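Local coordinates for penicillin-binding protein 2B (Streptococcus pneumoniae, PDB 2WAD), which forms peptide cross-links between adjacent glycan strands of cell wall peptidoglycan as a transpeptidase of the elongasome and is a target of penicillin, at residues R60-L71 / R223-V234. Sequence-based numbering, arbitrary orientation.
Unlike the reference sequence in segment 223-234: Ile225 (reference Val).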
ATOM      1  N   ARG A  60     -20.285   3.857   3.161  1.00 42.77           N
ATOM      2  CA  ARG A  60     -19.095   3.210   2.606  1.00 40.90           C
ATOM      3  C   ARG A  60     -19.105   1.726   2.942  1.00 40.74           C
ATOM      4  O   ARG A  60     -19.533   1.340   4.030  1.00 40.67           O
ATOM      5  CB  ARG A  60     -17.822   3.866   3.142  1.00 38.19           C
ATOM      6  CG  ARG A  60     -16.562   3.518   2.350  1.00 42.23           C
ATOM      7  CD  ARG A  60     -15.332   4.294   2.831  1.00 38.59           C
ATOM      8  NE  ARG A  60     -14.151   4.058   2.000  1.00 36.67           N
ATOM      9  CZ  ARG A  60     -13.910   4.653   0.840  1.00 33.99           C
ATOM     10  NH1 ARG A  60     -14.787   5.531   0.356  1.00 37.78           N
ATOM     11  NH2 ARG A  60     -12.801   4.359   0.166  1.00 31.63           N
ATOM     12  N   GLY A  61     -18.687   0.895   1.990  1.00 39.25           N
ATOM     13  CA  GLY A  61     -18.455  -0.514   2.274  1.00 40.29           C
ATOM     14  C   GLY A  61     -17.340  -0.666   3.297  1.00 40.06           C
ATOM     15  O   GLY A  61     -16.614   0.289   3.591  1.00 39.51           O
ATOM     16  N   GLU A  62     -17.202  -1.866   3.852  1.00 39.82           N
ATOM     17  CA  GLU A  62     -16.240  -2.084   4.928  1.00 39.13           C
ATOM     18  C   GLU A  62     -15.202  -3.139   4.586  1.00 38.87           C
ATOM     19  O   GLU A  62     -15.301  -3.799   3.546  1.00 37.84           O
ATOM     20  CB  GLU A  62     -16.978  -2.415   6.229  1.00 40.37           C
ATOM     21  CG  GLU A  62     -17.539  -1.189   6.932  1.00 46.52           C
ATOM     22  CD  GLU A  62     -18.701  -1.514   7.861  1.00 59.13           C
ATOM     23  OE1 GLU A  62     -19.004  -0.723   8.785  1.00 63.34           O
ATOM     24  OE2 GLU A  62     -19.338  -2.567   7.656  1.00 65.48           O
ATOM     25  N   ILE A  63     -14.218  -3.286   5.474  1.00 37.56           N
ATOM     26  CA  ILE A  63     -13.024  -4.081   5.230  1.00 37.75           C
ATOM     27  C   ILE A  63     -12.914  -5.188   6.284  1.00 36.70           C
ATOM     28  O   ILE A  63     -12.942  -4.914   7.479  1.00 33.86           O
ATOM     29  CB  ILE A  63     -11.738  -3.220   5.356  1.00 37.36           C
ATOM     30  CG1 ILE A  63     -11.909  -1.834   4.726  1.00 41.96           C
ATOM     31  CG2 ILE A  63     -10.520  -3.970   4.870  1.00 34.78           C
ATOM     32  CD1 ILE A  63     -11.712  -1.784   3.243  1.00 46.87           C
ATOM     33  N   TYR A  64     -12.734  -6.421   5.823  1.00 35.61           N
ATOM     34  CA  TYR A  64     -12.729  -7.586   6.683  1.00 35.58           C
ATOM     35  C   TYR A  64     -11.466  -8.395   6.489  1.00 35.46           C
ATOM     36  O   TYR A  64     -10.898  -8.434   5.389  1.00 39.89           O
ATOM     37  CB  TYR A  64     -13.956  -8.452   6.401  1.00 35.64           C
ATOM     38  CG  TYR A  64     -15.262  -7.762   6.734  1.00 37.09           C
ATOM     39  CD1 TYR A  64     -15.838  -7.899   7.994  1.00 43.01           C
ATOM     40  CD2 TYR A  64     -15.926  -6.980   5.785  1.00 34.44           C
ATOM     41  CE1 TYR A  64     -17.045  -7.275   8.314  1.00 36.18           C
ATOM     42  CE2 TYR A  64     -17.119  -6.356   6.090  1.00 35.65           C
ATOM     43  CZ  TYR A  64     -17.675  -6.509   7.356  1.00 41.12           C
ATOM     44  OH  TYR A  64     -18.867  -5.896   7.682  1.00 39.19           O
ATOM     45  N   ASP A  65     -11.015  -9.044   7.557  1.00 34.02           N
ATOM     46  CA  ASP A  65      -9.885  -9.952   7.421  1.00 32.45           C
ATOM     47  C   ASP A  65     -10.421 -11.278   6.901  1.00 31.46           C
ATOM     48  O   ASP A  65     -11.635 -11.433   6.732  1.00 27.62           O
ATOM     49  CB  ASP A  65      -9.085 -10.072   8.728  1.00 33.03           C
ATOM     50  CG  ASP A  65      -9.560 -11.195   9.642  1.00 36.77           C
ATOM     51  OD1 ASP A  65      -8.752 -11.661  10.473  1.00 45.27           O
ATOM     52  OD2 ASP A  65     -10.724 -11.621   9.564  1.00 35.72           O
ATOM     53  N   ALA A  66      -9.519 -12.223   6.669  1.00 30.04           N
ATOM     54  CA  ALA A  66      -9.825 -13.498   6.034  1.00 33.92           C
ATOM     55  C   ALA A  66     -10.802 -14.398   6.807  1.00 38.04           C
ATOM     56  O   ALA A  66     -11.396 -15.311   6.224  1.00 38.58           O
ATOM     57  CB  ALA A  66      -8.533 -14.263   5.742  1.00 33.67           C
ATOM     58  N   SER A  67     -10.965 -14.155   8.103  1.00 38.40           N
ATOM     59  CA  SER A  67     -11.935 -14.909   8.896  1.00 39.50           C
ATOM     60  C   SER A  67     -13.222 -14.120   9.164  1.00 41.09           C
ATOM     61  O   SER A  67     -14.170 -14.621   9.775  1.00 39.31           O
ATOM     62  CB  SER A  67     -11.305 -15.388  10.211  1.00 41.18           C
ATOM     63  OG  SER A  67     -11.228 -14.326  11.150  1.00 41.17           O
ATOM     64  N   GLY A  68     -13.272 -12.877   8.701  1.00 40.81           N
ATOM     65  CA  GLY A  68     -14.535 -12.151   8.756  1.00 40.71           C
ATOM     66  C   GLY A  68     -14.564 -11.126   9.863  1.00 40.84           C
ATOM     67  O   GLY A  68     -15.589 -10.502  10.082  1.00 42.55           O
ATOM     68  N   LYS A  69     -13.448 -10.932  10.558  1.00 41.23           N
ATOM     69  CA  LYS A  69     -13.381  -9.864  11.552  1.00 42.63           C
ATOM     70  C   LYS A  69     -13.298  -8.500  10.853  1.00 41.82           C
ATOM     71  O   LYS A  69     -12.554  -8.341   9.882  1.00 38.23           O
ATOM     72  CB  LYS A  69     -12.175 -10.057  12.476  1.00 42.20           C
ATOM     73  CG  LYS A  69     -11.983 -11.488  12.962  1.00 49.39           C
ATOM     74  CD  LYS A  69     -12.629 -11.742  14.320  1.00 59.54           C
ATOM     75  CE  LYS A  69     -12.140 -13.057  14.936  1.00 68.39           C
ATOM     76  NZ  LYS A  69     -13.153 -13.630  15.887  1.00 77.78           N
ATOM     77  N   PRO A  70     -14.065  -7.514  11.351  1.00 41.38           N
ATOM     78  CA  PRO A  70     -14.013  -6.184  10.755  1.00 40.00           C
ATOM     79  C   PRO A  70     -12.703  -5.489  11.081  1.00 39.20           C
ATOM     80  O   PRO A  70     -12.144  -5.680  12.161  1.00 39.54           O
ATOM     81  CB  PRO A  70     -15.190  -5.448  11.401  1.00 43.06           C
ATOM     82  CG  PRO A  70     -15.519  -6.219  12.643  1.00 44.13           C
ATOM     83  CD  PRO A  70     -15.070  -7.630  12.425  1.00 41.21           C
ATOM     84  N   LEU A  71     -12.214  -4.695  10.136  1.00 36.82           N
ATOM     85  CA  LEU A  71     -11.037  -3.880  10.363  1.00 36.37           C
ATOM     86  C   LEU A  71     -11.371  -2.403  10.508  1.00 35.43           C
ATOM     87  O   LEU A  71     -10.537  -1.622  10.960  1.00 36.78           O
ATOM     88  CB  LEU A  71     -10.046  -4.077   9.227  1.00 33.49           C
ATOM     89  CG  LEU A  71      -9.642  -5.535   9.002  1.00 36.35           C
ATOM     90  CD1 LEU A  71      -8.602  -5.561   7.871  1.00 28.57           C
ATOM     91  CD2 LEU A  71      -9.065  -6.123  10.305  1.00 31.08           C
ATOM     92  N   ARG A 223     -15.926   7.496   9.853  1.00 48.81           N
ATOM     93  CA  ARG A 223     -15.315   6.231   9.515  1.00 47.44           C
ATOM     94  C   ARG A 223     -14.194   6.034  10.522  1.00 47.58           C
ATOM     95  O   ARG A 223     -13.302   6.882  10.626  1.00 48.86           O
ATOM     96  CB  ARG A 223     -14.739   6.328   8.107  1.00 46.79           C
ATOM     97  CG  ARG A 223     -13.845   5.181   7.681  1.00 49.53           C
ATOM     98  CD  ARG A 223     -14.672   3.959   7.317  1.00 47.04           C
ATOM     99  NE  ARG A 223     -14.024   3.158   6.287  1.00 36.36           N
ATOM    100  CZ  ARG A 223     -14.687   2.331   5.487  1.00 39.81           C
ATOM    101  NH1 ARG A 223     -15.999   2.212   5.601  1.00 31.70           N
ATOM    102  NH2 ARG A 223     -14.052   1.639   4.558  1.00 37.01           N
ATOM    103  N   LYS A 224     -14.230   4.931  11.267  1.00 45.86           N
ATOM    104  CA  LYS A 224     -13.090   4.610  12.124  1.00 44.87           C
ATOM    105  C   LYS A 224     -12.326   3.309  11.822  1.00 41.70           C
ATOM    106  O   LYS A 224     -12.914   2.327  11.386  1.00 39.99           O
ATOM    107  CB  LYS A 224     -13.419   4.810  13.607  1.00 45.77           C
ATOM    108  CG  LYS A 224     -13.939   3.602  14.351  1.00 46.11           C
ATOM    109  CD  LYS A 224     -13.855   3.877  15.843  1.00 51.65           C
ATOM    110  CE  LYS A 224     -15.158   3.509  16.531  1.00 53.59           C
ATOM    111  NZ  LYS A 224     -15.378   2.037  16.456  1.00 51.50           N
ATOM    112  N   ILE A 225     -11.012   3.349  12.011  1.00 41.03           N
ATOM    113  CA  ILE A 225     -10.119   2.201  11.855  1.00 41.13           C
ATOM    114  C   ILE A 225      -9.938   1.544  13.218  1.00 41.21           C
ATOM    115  O   ILE A 225      -9.483   2.192  14.155  1.00 42.95           O
ATOM    116  CB  ILE A 225      -8.731   2.650  11.348  1.00 39.32           C
ATOM    117  CG1 ILE A 225      -8.897   3.489  10.074  1.00 40.67           C
ATOM    118  CG2 ILE A 225      -7.874   1.446  11.043  1.00 38.11           C
ATOM    119  CD1 ILE A 225      -7.974   4.679   9.959  1.00 38.27           C
ATOM    120  N   LEU A 226     -10.317   0.276  13.343  1.00 41.50           N
ATOM    121  CA  LEU A 226     -10.181  -0.419  14.621  1.00 43.22           C
ATOM    122  C   LEU A 226      -8.722  -0.708  14.949  1.00 43.77           C
ATOM    123  O   LEU A 226      -7.889  -0.800  14.049  1.00 44.12           O
ATOM    124  CB  LEU A 226     -10.984  -1.718  14.624  1.00 42.66           C
ATOM    125  CG  LEU A 226     -12.443  -1.635  14.181  1.00 46.05           C
ATOM    126  CD1 LEU A 226     -13.047  -3.025  14.090  1.00 48.95           C
ATOM    127  CD2 LEU A 226     -13.243  -0.794  15.159  1.00 51.78           C
ATOM    128  N   GLU A 227      -8.411  -0.843  16.232  1.00 44.54           N
ATOM    129  CA  GLU A 227      -7.058  -1.218  16.634  1.00 47.74           C
ATOM    130  C   GLU A 227      -6.743  -2.670  16.270  1.00 44.81           C
ATOM    131  O   GLU A 227      -7.234  -3.606  16.890  1.00 46.81           O
ATOM    132  CB  GLU A 227      -6.840  -0.935  18.121  1.00 47.08           C
ATOM    133  CG  GLU A 227      -6.925   0.554  18.451  1.00 58.50           C
ATOM    134  CD  GLU A 227      -6.200   0.926  19.741  1.00 63.68           C
ATOM    135  OE1 GLU A 227      -6.141   0.079  20.659  1.00 62.52           O
ATOM    136  OE2 GLU A 227      -5.692   2.068  19.823  1.00 60.09           O
ATOM    137  N   THR A 228      -5.960  -2.865  15.219  1.00 44.46           N
ATOM    138  CA  THR A 228      -5.577  -4.210  14.803  1.00 40.32           C
ATOM    139  C   THR A 228      -4.229  -4.092  14.125  1.00 40.38           C
ATOM    140  O   THR A 228      -3.774  -2.983  13.835  1.00 41.43           O
ATOM    141  CB  THR A 228      -6.617  -4.862  13.844  1.00 40.37           C
ATOM    142  OG1 THR A 228      -6.463  -4.333  12.526  1.00 32.70           O
ATOM    143  CG2 THR A 228      -8.041  -4.613  14.323  1.00 36.68           C
ATOM    144  N   SER A 229      -3.607  -5.240  13.879  1.00 38.39           N
ATOM    145  CA  SER A 229      -2.265  -5.306  13.323  1.00 37.63           C
ATOM    146  C   SER A 229      -2.274  -5.003  11.835  1.00 38.36           C
ATOM    147  O   SER A 229      -1.218  -4.785  11.254  1.00 42.45           O
ATOM    148  CB  SER A 229      -1.696  -6.702  13.543  1.00 38.55           C
ATOM    149  OG  SER A 229      -2.551  -7.679  12.963  1.00 34.47           O
ATOM    150  N   LEU A 230      -3.466  -4.954  11.245  1.00 39.08           N
ATOM    151  CA  LEU A 230      -3.675  -4.536   9.855  1.00 37.98           C
ATOM    152  C   LEU A 230      -4.170  -3.108   9.668  1.00 38.21           C
ATOM    153  O   LEU A 230      -4.533  -2.735   8.544  1.00 38.43           O
ATOM    154  CB  LEU A 230      -4.645  -5.488   9.143  1.00 36.90           C
ATOM    155  CG  LEU A 230      -4.144  -6.927   9.000  1.00 35.01           C
ATOM    156  CD1 LEU A 230      -5.205  -7.819   8.419  1.00 33.65           C
ATOM    157  CD2 LEU A 230      -2.873  -6.969   8.159  1.00 32.60           C
ATOM    158  N   SER A 231      -4.165  -2.306  10.734  1.00 37.37           N
ATOM    159  CA  SER A 231      -4.633  -0.919  10.646  1.00 37.99           C
ATOM    160  C   SER A 231      -3.798  -0.031   9.724  1.00 38.12           C
ATOM    161  O   SER A 231      -4.351   0.753   8.962  1.00 38.77           O
ATOM    162  CB  SER A 231      -4.835  -0.270  12.026  1.00 37.83           C
ATOM    163  OG  SER A 231      -3.592  -0.049  12.669  1.00 40.98           O
ATOM    164  N   SER A 232      -2.476  -0.154   9.762  1.00 37.42           N
ATOM    165  CA  SER A 232      -1.626   0.674   8.898  1.00 37.88           C
ATOM    166  C   SER A 232      -1.919   0.484   7.404  1.00 38.34           C
ATOM    167  O   SER A 232      -1.722   1.400   6.602  1.00 42.05           O
ATOM    168  CB  SER A 232      -0.151   0.366   9.172  1.00 38.99           C
ATOM    169  OG  SER A 232       0.093  -1.043   9.145  1.00 42.22           O
ATOM    170  N   ILE A 233      -2.395  -0.702   7.037  1.00 35.30           N
ATOM    171  CA  ILE A 233      -2.572  -1.082   5.656  1.00 33.68           C
ATOM    172  C   ILE A 233      -3.972  -0.735   5.147  1.00 36.10           C
ATOM    173  O   ILE A 233      -4.194  -0.624   3.936  1.00 32.65           O
ATOM    174  CB  ILE A 233      -2.251  -2.568   5.518  1.00 37.66           C
ATOM    175  CG1 ILE A 233      -0.723  -2.781   5.586  1.00 33.12           C
ATOM    176  CG2 ILE A 233      -2.850  -3.154   4.252  1.00 38.59           C
ATOM    177  CD1 ILE A 233      -0.323  -4.213   5.895  1.00 42.25           C
ATOM    178  N   VAL A 234      -4.908  -0.526   6.074  1.00 34.98           N
ATOM    179  CA  VAL A 234      -6.273  -0.182   5.708  1.00 37.48           C
ATOM    180  C   VAL A 234      -6.333   1.163   4.984  1.00 37.87           C
ATOM    181  O   VAL A 234      -6.955   1.239   3.934  1.00 39.97           O
ATOM    182  CB  VAL A 234      -7.251  -0.183   6.917  1.00 39.88           C
ATOM    183  CG1 VAL A 234      -8.567   0.493   6.562  1.00 35.44           C
ATOM    184  CG2 VAL A 234      -7.496  -1.602   7.441  1.00 40.94           C
TER
HETATM  185  O   HOH W   1      -7.931  -2.333  11.648  1.00 31.55           O
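In the N-terminal, dimerisation-type region of this penicillin-binding protein, a hairpin-like loop around strand 63-64 meets the end of strand 215-225 and the turn and short helix that follow: Arg223, on the strand, meets Arg60 and Gly61, while Leu71 meets Leu226, Leu230 and Val234, and the pair shows how one arginine and one leucine can join two distant chain segments. Arg223 reaches the carbonyl of Gly61 end-on: NH1 lies 2.8 Å and NH2 3.1 Å from Gly61 O, which sits in the guanidinium plane. Both bonds are bent, with N-H...O angles of 153° and 141°. The extended chain of Arg60, its CG anti to the backbone N, carries CD over the centre of one face of the Arg223 guanidinium, 3.4 Å from its CZ. The two guanidinium planes stand 80° apart, and the carboxylate of Glu269 bridges the pair, which probably offsets their like charge. Farther along, Leu226 N donates to Leu71 O at 3.1 Å. A water donates to Leu71 O and to Leu226 O while accepting from Thr228 OG1, linking the two segments. Leu71 CD1 meets Leu230 CD1 at 4.1 Å and Leu71 CB meets Val234 CG2 at 4.0 Å; both leucines also touch Leu314 of helix 314-334. Asp65 OD2 accepts from Ser67 N, an Asx turn, and from Lys69 N on the opposite face, shaping the type I turn from Asp65 to Gly68 at the tip of the hairpin-like loop.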